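Local coordinates for protein putative alpha-N-acetylgalactosaminidase (Bacillus halodurans C-125, PDB 3CC1) that probably hydrolyses terminal alpha-linked N-acetylgalactosamine from glycoconjugates, as a member of the alpha-galactosidase A-like family of glycoside hydrolases, at residues 53-57 and 112-116; 19-23 and 318-322; 29-33 and 99-103; 94-100 and 174-178; 74-79 and 127-131. All blocks are in the same frame, centred on the assembly; numbering follows the deposited sequence. Where two conformers were deposited one is given.

How the contacts relate
Four of the five contacts join strand ends and helices of a TIM-type barrel, and the fifth joins two of its outer loops. Contact 1 lies at the C-terminal ends of neighbouring barrel strands, with a bound imidazole, probably from the crystallisation liquor though consistent with a pocket there, about 3 Å from the side chain of Asp-53. It touches contact 2 through Trp-19, which packs on Asp-53 and Ile-54, and contact 4 through Phe-96 and Trp-176, meeting Trp-56. Contacts 3 and 4 share Leu-99 and Ser-100 of helix 97-105, their centres about 11 Å apart, while Arg-322 of contact 2 is salt-bridged to Glu-29 of contact 3. Contact 5 stands apart, centred about 17 Å from contact 1.

Contact 1 of 5, residues 53-57 and 112-116; sequences DIQWY and IHIMR
Trp-56 and His-113 make the one direct hydrogen bond here: the indole NE1 donates to the backbone O of His-113 at 2.8 Å, N-H...O angle 155°. Trp-56 holds CG between its backbone N and carbonyl carbon (chi1 46°), which puts NE1 at that oxygen; the bond lies near the ring plane, while CD2 of Tyr-57 covers one face. CZ2 of Trp-56 rests on CD1 of Ile-112 at 4.1 Å. The imidazole of His-113 carries the carboxylate of Asp-53 over one face, OD2 standing 3.1 Å from CE1; the planes are turned 44° apart, with no hydrogen bond. OD1 of Asp-53 accepts from the backbone N of Ile-54 at 2.8 Å and OD2 from Asn-17, while ND1 of His-113 bonds to Asp-184. Ile-54 sets CG2 3.6 Å from CB of His-113 and within 4.1 Å of SE of selenomethionine Met-115. The hydroxyl of Tyr-57 touches CG of Met-115 at 3.5 Å, the chains crossing at about a right angle, and bonds to Asp-151. The loop leaving strand 49-52 folds over the C-terminal end of the adjacent parallel strand 109-115, with strand 180-184 on its other side and helix 162-175 packed behind Ile-112 and Ile-114.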
# COMPACT_ATOMS: atom_id res chain seq x y z
N ASP A 53 11.56 11.50 -31.47
CA ASP A 53 10.55 10.60 -30.94
C ASP A 53 9.51 10.19 -32.02
O ASP A 53 9.63 10.49 -33.23
CB ASP A 53 9.93 11.16 -29.63
CG ASP A 53 9.64 10.04 -28.59
OD1 ASP A 53 8.71 9.25 -28.80
OD2 ASP A 53 10.40 9.90 -27.63
N ILE A 54 8.49 9.47 -31.57
CA ILE A 54 7.57 8.80 -32.43
C ILE A 54 6.78 9.75 -33.34
O ILE A 54 6.67 10.96 -33.08
CB ILE A 54 6.57 7.92 -31.65
CG1 ILE A 54 5.71 8.75 -30.68
CG2 ILE A 54 7.26 6.77 -30.95
CD1 ILE A 54 4.40 8.07 -30.24
N GLN A 55 6.28 9.17 -34.41
CA GLN A 55 5.34 9.81 -35.33
C GLN A 55 6.03 10.82 -36.24
O GLN A 55 5.42 11.75 -36.76
CB GLN A 55 4.12 10.38 -34.58
CG GLN A 55 3.26 9.24 -34.02
CD GLN A 55 2.07 9.68 -33.17
OE1 GLN A 55 0.95 9.26 -33.44
NE2 GLN A 55 2.32 10.43 -32.11
N TRP A 56 7.32 10.59 -36.43
CA TRP A 56 8.11 11.32 -37.39
C TRP A 56 7.67 11.06 -38.84
O TRP A 56 8.12 11.77 -39.73
CB TRP A 56 9.62 11.00 -37.22
CG TRP A 56 9.95 9.53 -37.06
CD1 TRP A 56 10.15 8.88 -35.90
CD2 TRP A 56 10.12 8.55 -38.10
NE1 TRP A 56 10.39 7.54 -36.13
CE2 TRP A 56 10.40 7.32 -37.48
CE3 TRP A 56 10.06 8.59 -39.50
CZ2 TRP A 56 10.62 6.16 -38.19
CZ3 TRP A 56 10.28 7.45 -40.20
CH2 TRP A 56 10.55 6.24 -39.55
N TYR A 57 6.71 10.12 -39.02
CA TYR A 57 6.22 9.62 -40.31
C TYR A 57 4.78 10.07 -40.58
O TYR A 57 4.17 9.66 -41.56
CB TYR A 57 6.32 8.07 -40.36
CG TYR A 57 5.85 7.46 -39.06
CD1 TYR A 57 4.48 7.39 -38.77
CD2 TYR A 57 6.76 7.04 -38.09
CE1 TYR A 57 4.04 6.88 -37.56
CE2 TYR A 57 6.32 6.53 -36.89
CZ TYR A 57 4.96 6.47 -36.62
OH TYR A 57 4.49 5.94 -35.44
N ILE A 112 16.19 7.44 -33.22
CA ILE A 112 14.75 7.51 -33.47
C ILE A 112 14.00 6.59 -32.55
O ILE A 112 14.57 5.63 -32.02
CB ILE A 112 14.36 7.18 -34.98
CG1 ILE A 112 14.69 5.73 -35.31
CG2 ILE A 112 15.07 8.17 -35.96
CD1 ILE A 112 14.41 5.32 -36.78
N HIS A 113 12.72 6.91 -32.34
CA HIS A 113 11.76 5.96 -31.74
C HIS A 113 10.88 5.42 -32.81
O HIS A 113 10.43 6.14 -33.68
CB HIS A 113 10.85 6.60 -30.68
CG HIS A 113 11.51 6.90 -29.37
ND1 HIS A 113 10.83 6.82 -28.16
CD2 HIS A 113 12.75 7.36 -29.08
CE1 HIS A 113 11.67 7.14 -27.19
NE2 HIS A 113 12.84 7.48 -27.72
N ILE A 114 10.65 4.12 -32.75
CA ILE A 114 9.70 3.47 -33.60
C ILE A 114 8.63 2.79 -32.73
O ILE A 114 8.87 2.50 -31.56
CB ILE A 114 10.40 2.48 -34.55
CG1 ILE A 114 10.91 1.26 -33.78
CG2 ILE A 114 11.55 3.19 -35.31
CD1 ILE A 114 11.55 0.19 -34.65
N MSE A 115 7.46 2.53 -33.33
CA MSE A 115 6.41 1.71 -32.75
C MSE A 115 6.59 0.27 -33.20
O MSE A 115 6.97 -0.03 -34.35
CB MSE A 115 5.05 2.20 -33.23
CG MSE A 115 4.75 3.63 -32.86
SE MSE A 115 4.35 3.86 -30.97
CE MSE A 115 2.86 2.60 -30.81
N ARG A 116 6.39 -0.63 -32.26
CA ARG A 116 6.36 -2.04 -32.55
C ARG A 116 5.37 -2.33 -33.66
O ARG A 116 4.26 -1.79 -33.66
CB ARG A 116 5.89 -2.78 -31.31
CG ARG A 116 5.73 -4.28 -31.48
CD ARG A 116 5.03 -4.91 -30.27
NE ARG A 116 3.66 -4.43 -30.08
CZ ARG A 116 2.57 -5.07 -30.52
NH1 ARG A 116 2.68 -6.18 -31.20
NH2 ARG A 116 1.38 -4.57 -30.31

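Contact 2 of 5, residues 19-23 and 318-322; sequences WDCYG and GGELR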
# COMPACT_ATOMS: atom_id res chain seq x y z
N TRP A 19 10.52 14.82 -27.54
CA TRP A 19 9.14 14.60 -27.07
C TRP A 19 8.59 15.66 -26.10
O TRP A 19 7.49 16.17 -26.30
CB TRP A 19 8.96 13.21 -26.45
CG TRP A 19 7.53 12.99 -26.08
CD1 TRP A 19 7.00 13.12 -24.83
CD2 TRP A 19 6.44 12.62 -26.94
NE1 TRP A 19 5.65 12.86 -24.87
CE2 TRP A 19 5.28 12.55 -26.14
CE3 TRP A 19 6.33 12.34 -28.30
CZ2 TRP A 19 4.03 12.24 -26.66
CZ3 TRP A 19 5.09 12.01 -28.82
CH2 TRP A 19 3.95 11.97 -28.00
N ASP A 20 9.34 15.99 -25.06
CA ASP A 20 8.79 16.87 -24.00
C ASP A 20 8.59 18.32 -24.49
O ASP A 20 7.77 19.05 -23.94
CB ASP A 20 9.66 16.88 -22.74
CG ASP A 20 9.54 15.62 -21.89
OD1 ASP A 20 8.84 14.64 -22.23
OD2 ASP A 20 10.20 15.64 -20.80
N CYS A 21 9.34 18.73 -25.51
CA CYS A 21 9.24 20.08 -26.09
C CYS A 21 8.32 20.12 -27.29
O CYS A 21 7.51 21.03 -27.39
CB CYS A 21 10.62 20.71 -26.41
SG CYS A 21 11.86 19.57 -27.14
N TYR A 22 8.40 19.13 -28.18
CA TYR A 22 7.69 19.20 -29.48
C TYR A 22 6.74 18.03 -29.75
O TYR A 22 6.12 17.94 -30.82
CB TYR A 22 8.69 19.35 -30.65
CG TYR A 22 9.51 20.60 -30.52
CD1 TYR A 22 8.88 21.84 -30.53
CD2 TYR A 22 10.89 20.56 -30.29
CE1 TYR A 22 9.58 23.00 -30.35
CE2 TYR A 22 11.62 21.72 -30.12
CZ TYR A 22 10.96 22.94 -30.17
OH TYR A 22 11.65 24.12 -29.97
N GLY A 23 6.61 17.16 -28.78
CA GLY A 23 5.72 16.03 -28.92
C GLY A 23 6.08 15.17 -30.10
O GLY A 23 7.25 14.78 -30.28
N GLY A 318 14.74 16.80 -22.20
CA GLY A 318 13.51 16.95 -22.97
C GLY A 318 13.08 18.36 -23.29
O GLY A 318 12.08 18.59 -24.01
N GLY A 319 13.84 19.32 -22.79
CA GLY A 319 13.64 20.73 -23.10
C GLY A 319 14.26 21.16 -24.42
O GLY A 319 15.06 20.45 -25.05
N GLU A 320 13.82 22.33 -24.86
CA GLU A 320 14.41 23.05 -25.97
C GLU A 320 15.69 23.68 -25.45
O GLU A 320 15.66 24.74 -24.83
CB GLU A 320 13.44 24.11 -26.52
CG GLU A 320 14.07 25.11 -27.53
CD GLU A 320 14.89 24.45 -28.65
OE1 GLU A 320 14.30 23.80 -29.55
OE2 GLU A 320 16.13 24.62 -28.63
N LEU A 321 16.80 23.01 -25.76
CA LEU A 321 18.12 23.38 -25.24
C LEU A 321 18.49 24.84 -25.48
O LEU A 321 19.17 25.47 -24.64
CB LEU A 321 19.21 22.46 -25.82
CG LEU A 321 19.30 21.04 -25.26
CD1 LEU A 321 20.19 20.19 -26.16
CD2 LEU A 321 19.82 21.04 -23.82
N ARG A 322 18.07 25.37 -26.62
CA ARG A 322 18.49 26.69 -27.05
C ARG A 322 17.94 27.75 -26.12
O ARG A 322 18.47 28.86 -26.05
CB ARG A 322 18.09 27.01 -28.50
CG ARG A 322 19.02 26.39 -29.52
CD ARG A 322 18.42 26.42 -30.90
NE ARG A 322 17.17 25.67 -30.98
CZ ARG A 322 16.34 25.72 -32.02
NH1 ARG A 322 16.66 26.41 -33.08
NH2 ARG A 322 15.22 25.02 -32.03
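Tyr-22 and Glu-320 meet through a phenol-carboxylate hydrogen bond, OH donating to OE1 at 2.7 Å. The oxygen lies at the edge of the tyrosine ring, near its plane, and is met on its anti side, with ring and carboxylate planes 55° apart. The tyrosine holds CG opposite its carbonyl carbon, beside the backbone N. The glutamate gets there by starting opposite its backbone N (chi1 169°) and then bending at chi2, which curls the carboxylate back over its segment. There Arg-322 grips it side-on: NH2 gives a bond to OE1 at 2.9 Å and NE a salt bridge to OE2 at 2.8 Å, both from above the carboxylate plane. The backbone N of Arg-322 adds a second bond to OE2, on the anti lone pair. With Asn-34 also donating to OE1, the acid is fixed in rotation, and so many donors would be expected to keep it ionised. In a TIM-type barrel the first and last strands must close upon each other, and here the short helix 19-22, following strand 14-17, meets the loop that follows strand 315-317 at that seam. The backbones come close enough for CB of Asp-20 to sit 3.2 Å from O of Gly-318, which, with no side chain, also lies against the Asp-20 carboxylate. Cys-21 has SG tucked between its backbone N and carbonyl carbon (chi1 40°), which places SG 3.3 Å from O of Gly-318 and 3.9 Å from O of Gly-319. The latter accepts from the indole of Trp-16, and Arg-322 pairs with Glu-29 of helix 28-41.

Contact 3 of 5, residues 29-33 and 99-103; sequences EEVLG and LSDAI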
# COMPACT_ATOMS: atom_id res chain seq x y z
N GLU A 29 14.71 21.65 -38.52
CA GLU A 29 15.37 22.84 -37.99
C GLU A 29 15.47 22.80 -36.47
O GLU A 29 16.51 23.19 -35.90
CB GLU A 29 14.63 24.10 -38.44
CG GLU A 29 15.24 25.42 -37.95
CD GLU A 29 14.79 25.79 -36.54
OE1 GLU A 29 13.63 25.43 -36.16
OE2 GLU A 29 15.57 26.47 -35.83
N GLU A 30 14.43 22.29 -35.81
CA GLU A 30 14.42 22.16 -34.36
C GLU A 30 15.44 21.11 -33.92
O GLU A 30 16.20 21.33 -32.96
CB GLU A 30 13.03 21.88 -33.80
CG GLU A 30 12.13 23.08 -33.88
CD GLU A 30 10.64 22.76 -33.90
OE1 GLU A 30 10.27 21.59 -34.06
OE2 GLU A 30 9.82 23.70 -33.74
N VAL A 31 15.49 19.98 -34.62
CA VAL A 31 16.49 18.94 -34.32
C VAL A 31 17.93 19.47 -34.48
O VAL A 31 18.77 19.26 -33.61
CB VAL A 31 16.29 17.69 -35.21
CG1 VAL A 31 17.42 16.67 -35.00
CG2 VAL A 31 14.90 17.09 -34.95
N LEU A 32 18.21 20.14 -35.60
CA LEU A 32 19.55 20.70 -35.84
C LEU A 32 19.94 21.81 -34.83
O LEU A 32 21.11 21.88 -34.42
CB LEU A 32 19.68 21.23 -37.27
CG LEU A 32 19.80 20.08 -38.29
CD1 LEU A 32 19.80 20.55 -39.75
CD2 LEU A 32 21.11 19.25 -37.98
N GLY A 33 18.99 22.66 -34.46
CA GLY A 33 19.24 23.67 -33.45
C GLY A 33 19.67 23.05 -32.12
O GLY A 33 20.61 23.48 -31.51
N LEU A 99 20.08 14.27 -42.37
CA LEU A 99 19.97 14.75 -41.00
C LEU A 99 21.00 14.07 -40.12
O LEU A 99 21.67 14.72 -39.38
CB LEU A 99 18.53 14.54 -40.47
CG LEU A 99 18.20 15.04 -39.06
CD1 LEU A 99 18.62 16.50 -38.84
CD2 LEU A 99 16.74 14.83 -38.79
N SER A 100 21.16 12.76 -40.27
CA SER A 100 22.13 12.03 -39.49
C SER A 100 23.53 12.44 -39.87
O SER A 100 24.37 12.53 -39.01
CB SER A 100 21.91 10.51 -39.59
OG SER A 100 22.35 9.96 -40.81
N ASP A 101 23.76 12.74 -41.16
CA ASP A 101 25.05 13.23 -41.63
C ASP A 101 25.39 14.55 -40.95
O ASP A 101 26.51 14.78 -40.54
CB ASP A 101 25.05 13.48 -43.15
CG ASP A 101 25.30 12.21 -44.01
OD1 ASP A 101 25.66 11.14 -43.51
OD2 ASP A 101 25.13 12.31 -45.24
N ALA A 102 24.42 15.46 -40.89
CA ALA A 102 24.63 16.75 -40.23
C ALA A 102 24.97 16.56 -38.74
O ALA A 102 25.80 17.27 -38.17
CB ALA A 102 23.42 17.63 -40.36
N ILE A 103 24.29 15.61 -38.12
CA ILE A 103 24.45 15.35 -36.68
C ILE A 103 25.84 14.73 -36.45
O ILE A 103 26.54 15.13 -35.53
CB ILE A 103 23.31 14.46 -36.11
CG1 ILE A 103 21.97 15.27 -36.08
CG2 ILE A 103 23.66 13.97 -34.71
CD1 ILE A 103 20.76 14.43 -35.87
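Val-31 extends CG1 away from its backbone N (chi1 174°), and Leu-99 does likewise with CG (chi1 -178°); these two choices carry their methyl groups into the space separating the helices. There CG1 of Val-31 meets CD1 of Leu-99 at 4.0 Å, the side chains crossing at about a right angle, and touches CD1 of Ile-103 one turn further on. Leu-32 lies alongside Leu-99, the two running past each other in opposite senses, with CG of Leu-32 3.8 Å from CD1 of Leu-99. That single methyl is therefore held by both Val-31 and Leu-32. The CD2 branch of Leu-32 continues to CB of Ala-102 at 3.7 Å, where the small residue lets the leucine come close to the helix. No hydrogen bond crosses the interface, which rests on apolar contact alone. The segment axes run nearly parallel, 16° apart and 10.8 Å from one another at closest approach, a separation that leaves one layer of branched side chains between them. Such near-parallel neighbours are expected of consecutive outer helices in a beta-alpha barrel. Helices 28-41 and 97-105 cover the parallel sheet here: Val-31 packs on Ile-50 and Val-52 of strand 49-52, Ile-103 shares Ile-50, and Leu-99 rests on Phe-110 of strand 109-115.

Contact 4 of 5, residues 94-100 and 174-178; sequences AGFKPLS and AQWGV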
# COMPACT_ATOMS: atom_id res chain seq x y z
N ALA A 94 15.92 10.50 -49.81
CA ALA A 94 17.07 10.71 -48.91
C ALA A 94 16.81 10.16 -47.49
O ALA A 94 17.74 9.70 -46.78
CB ALA A 94 17.44 12.20 -48.89
N GLY A 95 15.56 10.17 -47.07
CA GLY A 95 15.20 9.71 -45.73
C GLY A 95 15.93 10.55 -44.70
O GLY A 95 16.16 11.75 -44.89
N PHE A 96 16.33 9.91 -43.62
CA PHE A 96 17.02 10.61 -42.54
C PHE A 96 18.55 10.70 -42.78
O PHE A 96 19.27 11.17 -41.94
CB PHE A 96 16.77 9.92 -41.19
CG PHE A 96 15.48 10.34 -40.50
CD1 PHE A 96 15.11 11.66 -40.44
CD2 PHE A 96 14.68 9.39 -39.86
CE1 PHE A 96 13.95 12.03 -39.76
CE2 PHE A 96 13.52 9.77 -39.19
CZ PHE A 96 13.16 11.09 -39.15
N LYS A 97 19.03 10.27 -43.94
CA LYS A 97 20.50 10.26 -44.17
C LYS A 97 21.11 11.67 -44.07
O LYS A 97 22.10 11.85 -43.42
CB LYS A 97 20.87 9.55 -45.47
CG LYS A 97 22.41 9.38 -45.73
CD LYS A 97 23.09 8.68 -44.57
CE LYS A 97 24.55 8.25 -44.87
NZ LYS A 97 25.12 7.57 -43.59
N PRO A 98 20.48 12.69 -44.67
CA PRO A 98 21.09 14.01 -44.56
C PRO A 98 21.12 14.56 -43.13
O PRO A 98 22.07 15.21 -42.72
CB PRO A 98 20.21 14.88 -45.47
CG PRO A 98 19.64 13.91 -46.46
CD PRO A 98 19.43 12.64 -45.68
N LEU A 99 20.08 14.27 -42.37
CA LEU A 99 19.97 14.75 -41.00
C LEU A 99 21.00 14.07 -40.12
O LEU A 99 21.67 14.72 -39.38
CB LEU A 99 18.53 14.54 -40.47
CG LEU A 99 18.20 15.04 -39.06
CD1 LEU A 99 18.62 16.50 -38.84
CD2 LEU A 99 16.74 14.83 -38.79
N SER A 100 21.16 12.76 -40.27
CA SER A 100 22.13 12.03 -39.49
C SER A 100 23.53 12.44 -39.87
O SER A 100 24.37 12.53 -39.01
CB SER A 100 21.91 10.51 -39.59
OG SER A 100 22.35 9.96 -40.81
N ALA A 174 19.88 1.61 -41.00
CA ALA A 174 21.34 1.59 -41.21
C ALA A 174 21.71 2.47 -42.39
O ALA A 174 22.70 3.21 -42.35
CB ALA A 174 21.86 0.17 -41.40
N GLN A 175 20.89 2.38 -43.43
CA GLN A 175 21.04 3.18 -44.63
C GLN A 175 21.03 4.66 -44.25
O GLN A 175 21.88 5.43 -44.68
CB GLN A 175 19.89 2.89 -45.60
CG GLN A 175 20.02 3.56 -46.96
CD GLN A 175 18.78 3.37 -47.82
OE1 GLN A 175 18.16 4.33 -48.26
NE2 GLN A 175 18.43 2.11 -48.09
N TRP A 176 20.08 5.01 -43.38
CA TRP A 176 19.91 6.39 -42.93
C TRP A 176 20.98 6.86 -41.93
O TRP A 176 20.99 8.01 -41.52
CB TRP A 176 18.54 6.60 -42.28
CG TRP A 176 17.40 6.47 -43.19
CD1 TRP A 176 17.42 6.57 -44.54
CD2 TRP A 176 16.03 6.30 -42.81
NE1 TRP A 176 16.15 6.41 -45.03
CE2 TRP A 176 15.28 6.26 -43.99
CE3 TRP A 176 15.38 6.18 -41.58
CZ2 TRP A 176 13.90 6.07 -43.98
CZ3 TRP A 176 14.03 6.01 -41.57
CH2 TRP A 176 13.29 5.94 -42.77
N GLY A 177 21.88 5.98 -41.53
CA GLY A 177 22.91 6.34 -40.56
C GLY A 177 22.44 6.49 -39.12
O GLY A 177 23.04 7.25 -38.34
N VAL A 178 21.36 5.79 -38.79
CA VAL A 178 20.79 5.78 -37.44
C VAL A 178 21.75 5.04 -36.48
O VAL A 178 22.34 4.01 -36.85
CB VAL A 178 19.39 5.11 -37.41
CG1 VAL A 178 18.90 4.89 -36.00
CG2 VAL A 178 18.36 5.96 -38.23
O HOH W 1 19.03 7.04 -47.66
O HOH W 2 24.79 4.89 -43.55
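Phe-96 and Trp-176 form the dense side of this contact, an offset edge-to-face pair in which the phenyl edge points at the six-membered ring of the indole. The planes stand at 86°, the centroids lie 5.5 Å apart, and CD2 of Phe-96 comes within 3.7 Å of CE3 of Trp-176. The backbone covers more of the indole: N of Phe-96 sits over one face, and CA of Gly-95 approaches NE1 at 3.5 Å. Gly-95 belongs to a type II' turn from Ala-94 to Lys-97 and, with no side chain, lets its CA lie against the indole nitrogen. Gly-177 closes helix 162-175 in a Schellman motif, and the preceding carbonyl of Trp-176 faces the start of helix 97-105. Ser-100 donates to that carbonyl through OG, which lies between the backbone N and carbonyl carbon (chi1 76°); the modelled 2.5 Å from OG to O of Trp-176 is very short and its exact length doubtful. The CA-H of Lys-97 also points at the same oxygen.

Toward solvent the contact loosens and water replaces direct touch. Lys-97 lays its methylene chain by the end of the other helix, CD 3.5 Å from O of Gln-175, and its ammonium reaches O of Ala-174 through a water that accepts from NZ at 2.7 Å. In one of the two conformers of Gln-175, a second water bridges O of Ala-94 and OE1. Trp-176 O thus takes a serine hydroxyl, and Ala-174 O, which also accepts from Gly-177 N, a water-linked lysine whose charge should suit the negative end of the helix dipole.

Contact 5 of 5, residues 74-79 and 127-131; sequences MDEYGR and SPVLG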
# COMPACT_ATOMS: atom_id res chain seq x y z
N MSE A 74 5.23 6.42 -46.23
CA MSE A 74 5.59 5.02 -46.19
C MSE A 74 6.10 4.60 -47.56
O MSE A 74 5.55 5.02 -48.56
CB MSE A 74 4.34 4.18 -45.84
CG MSE A 74 4.63 2.76 -45.33
SE MSE A 74 2.95 1.81 -45.02
CE MSE A 74 2.32 1.48 -46.79
N ASP A 75 7.11 3.73 -47.60
CA ASP A 75 7.59 3.20 -48.86
C ASP A 75 6.77 2.03 -49.33
O ASP A 75 5.79 1.63 -48.70
CB ASP A 75 9.10 2.93 -48.85
CG ASP A 75 9.52 1.69 -48.09
OD1 ASP A 75 8.67 0.83 -47.79
OD2 ASP A 75 10.77 1.55 -47.84
N GLU A 76 7.11 1.54 -50.51
CA GLU A 76 6.34 0.49 -51.16
C GLU A 76 6.43 -0.85 -50.46
O GLU A 76 5.68 -1.75 -50.79
CB GLU A 76 6.71 0.34 -52.65
CG GLU A 76 8.17 0.34 -52.98
CD GLU A 76 8.44 0.95 -54.39
OE1 GLU A 76 8.26 0.22 -55.41
OE2 GLU A 76 8.85 2.14 -54.45
N TYR A 77 7.34 -0.98 -49.51
CA TYR A 77 7.56 -2.25 -48.78
C TYR A 77 7.06 -2.15 -47.35
O TYR A 77 7.44 -2.92 -46.49
CB TYR A 77 9.05 -2.61 -48.80
CG TYR A 77 9.59 -2.60 -50.20
CD1 TYR A 77 9.17 -3.54 -51.12
CD2 TYR A 77 10.50 -1.63 -50.61
CE1 TYR A 77 9.64 -3.53 -52.42
CE2 TYR A 77 10.99 -1.61 -51.91
CZ TYR A 77 10.54 -2.56 -52.80
OH TYR A 77 11.07 -2.54 -54.07
N GLY A 78 6.23 -1.14 -47.10
CA GLY A 78 5.55 -1.04 -45.82
C GLY A 78 6.42 -0.46 -44.72
O GLY A 78 6.13 -0.61 -43.53
N ARG A 79 7.47 0.24 -45.13
CA ARG A 79 8.37 0.94 -44.21
C ARG A 79 8.11 2.43 -44.10
O ARG A 79 8.19 3.19 -45.07
CB ARG A 79 9.82 0.71 -44.64
CG ARG A 79 10.14 -0.77 -44.86
CD ARG A 79 11.62 -1.02 -45.11
NE ARG A 79 12.05 -0.41 -46.36
CZ ARG A 79 13.24 -0.60 -46.92
NH1 ARG A 79 14.15 -1.37 -46.34
NH2 ARG A 79 13.52 -0.00 -48.06
N SER A 127 1.20 -4.34 -48.68
CA SER A 127 2.56 -4.05 -49.13
C SER A 127 3.43 -5.30 -49.13
O SER A 127 3.42 -6.06 -48.16
CB SER A 127 3.18 -2.99 -48.23
OG SER A 127 2.36 -1.85 -48.17
N PRO A 128 4.20 -5.51 -50.21
CA PRO A 128 5.21 -6.58 -50.21
C PRO A 128 6.30 -6.38 -49.15
O PRO A 128 6.73 -5.27 -48.86
CB PRO A 128 5.81 -6.51 -51.62
CG PRO A 128 5.60 -5.09 -52.04
CD PRO A 128 4.24 -4.72 -51.45
N VAL A 129 6.70 -7.49 -48.56
CA VAL A 129 7.80 -7.51 -47.62
C VAL A 129 9.11 -7.71 -48.38
O VAL A 129 9.32 -8.70 -49.08
CB VAL A 129 7.59 -8.57 -46.50
CG1 VAL A 129 8.84 -8.64 -45.60
CG2 VAL A 129 6.30 -8.28 -45.70
N LEU A 130 9.99 -6.74 -48.23
CA LEU A 130 11.26 -6.73 -48.95
C LEU A 130 12.12 -7.92 -48.55
O LEU A 130 12.31 -8.19 -47.38
CB LEU A 130 11.99 -5.41 -48.67
CG LEU A 130 13.23 -5.07 -49.46
CD1 LEU A 130 12.93 -5.00 -50.99
CD2 LEU A 130 13.76 -3.75 -48.92
N GLY A 131 12.62 -8.65 -49.53
CA GLY A 131 13.49 -9.79 -49.23
C GLY A 131 12.72 -11.01 -48.80
O GLY A 131 13.26 -11.97 -48.21
O HOH W 3 2.50 -0.48 -50.41
O HOH W 4 9.50 -4.67 -46.01
O HOH W 5 5.24 -4.78 -46.02
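Tyr-77 turns one face of its ring to Leu-130, and the methyl CD1 stands above the ring centre, 3.8 Å from the centroid and 8° off the normal: a well-centred CH-pi contact. CG of Glu-76 lies over the opposite face, toward the rim, sandwiching the phenol. At the ring edge, near its plane, comes O of Pro-128; CA of Tyr-77 lies 3.1 Å from it in a CA-H...O contact. The proline ring meets the tyrosine obliquely, CG 4.0 Å from CD1. Leucine's second branch serves another flat group: CD2 sits over a face of the guanidinium of Arg-79, 3.5 Å from NH1. Leu-130 spans both: CG, opposite the backbone N (chi1 -171°), lies between the two groups, and the branching there sends one methyl to each. The guanidinium is steadied by a salt bridge from NE to OD2 of Asp-75 at 2.8 Å and by a bond from NH1 to Ser-168 O on helix 162-175. No direct hydrogen bond joins the segments; waters bridge instead, one from O of Tyr-77, at 2.7 Å, to N of Leu-130. Behind this lies a type I turn from Asp-75 to Gly-78, in which OD1 of Asp-75 accepts from the backbone N of both Tyr-77 and Arg-79, from opposite faces of its plane. The first bond defines an Asx turn, here bracing one of the barrel's long loops against the loop that follows helix 120-125.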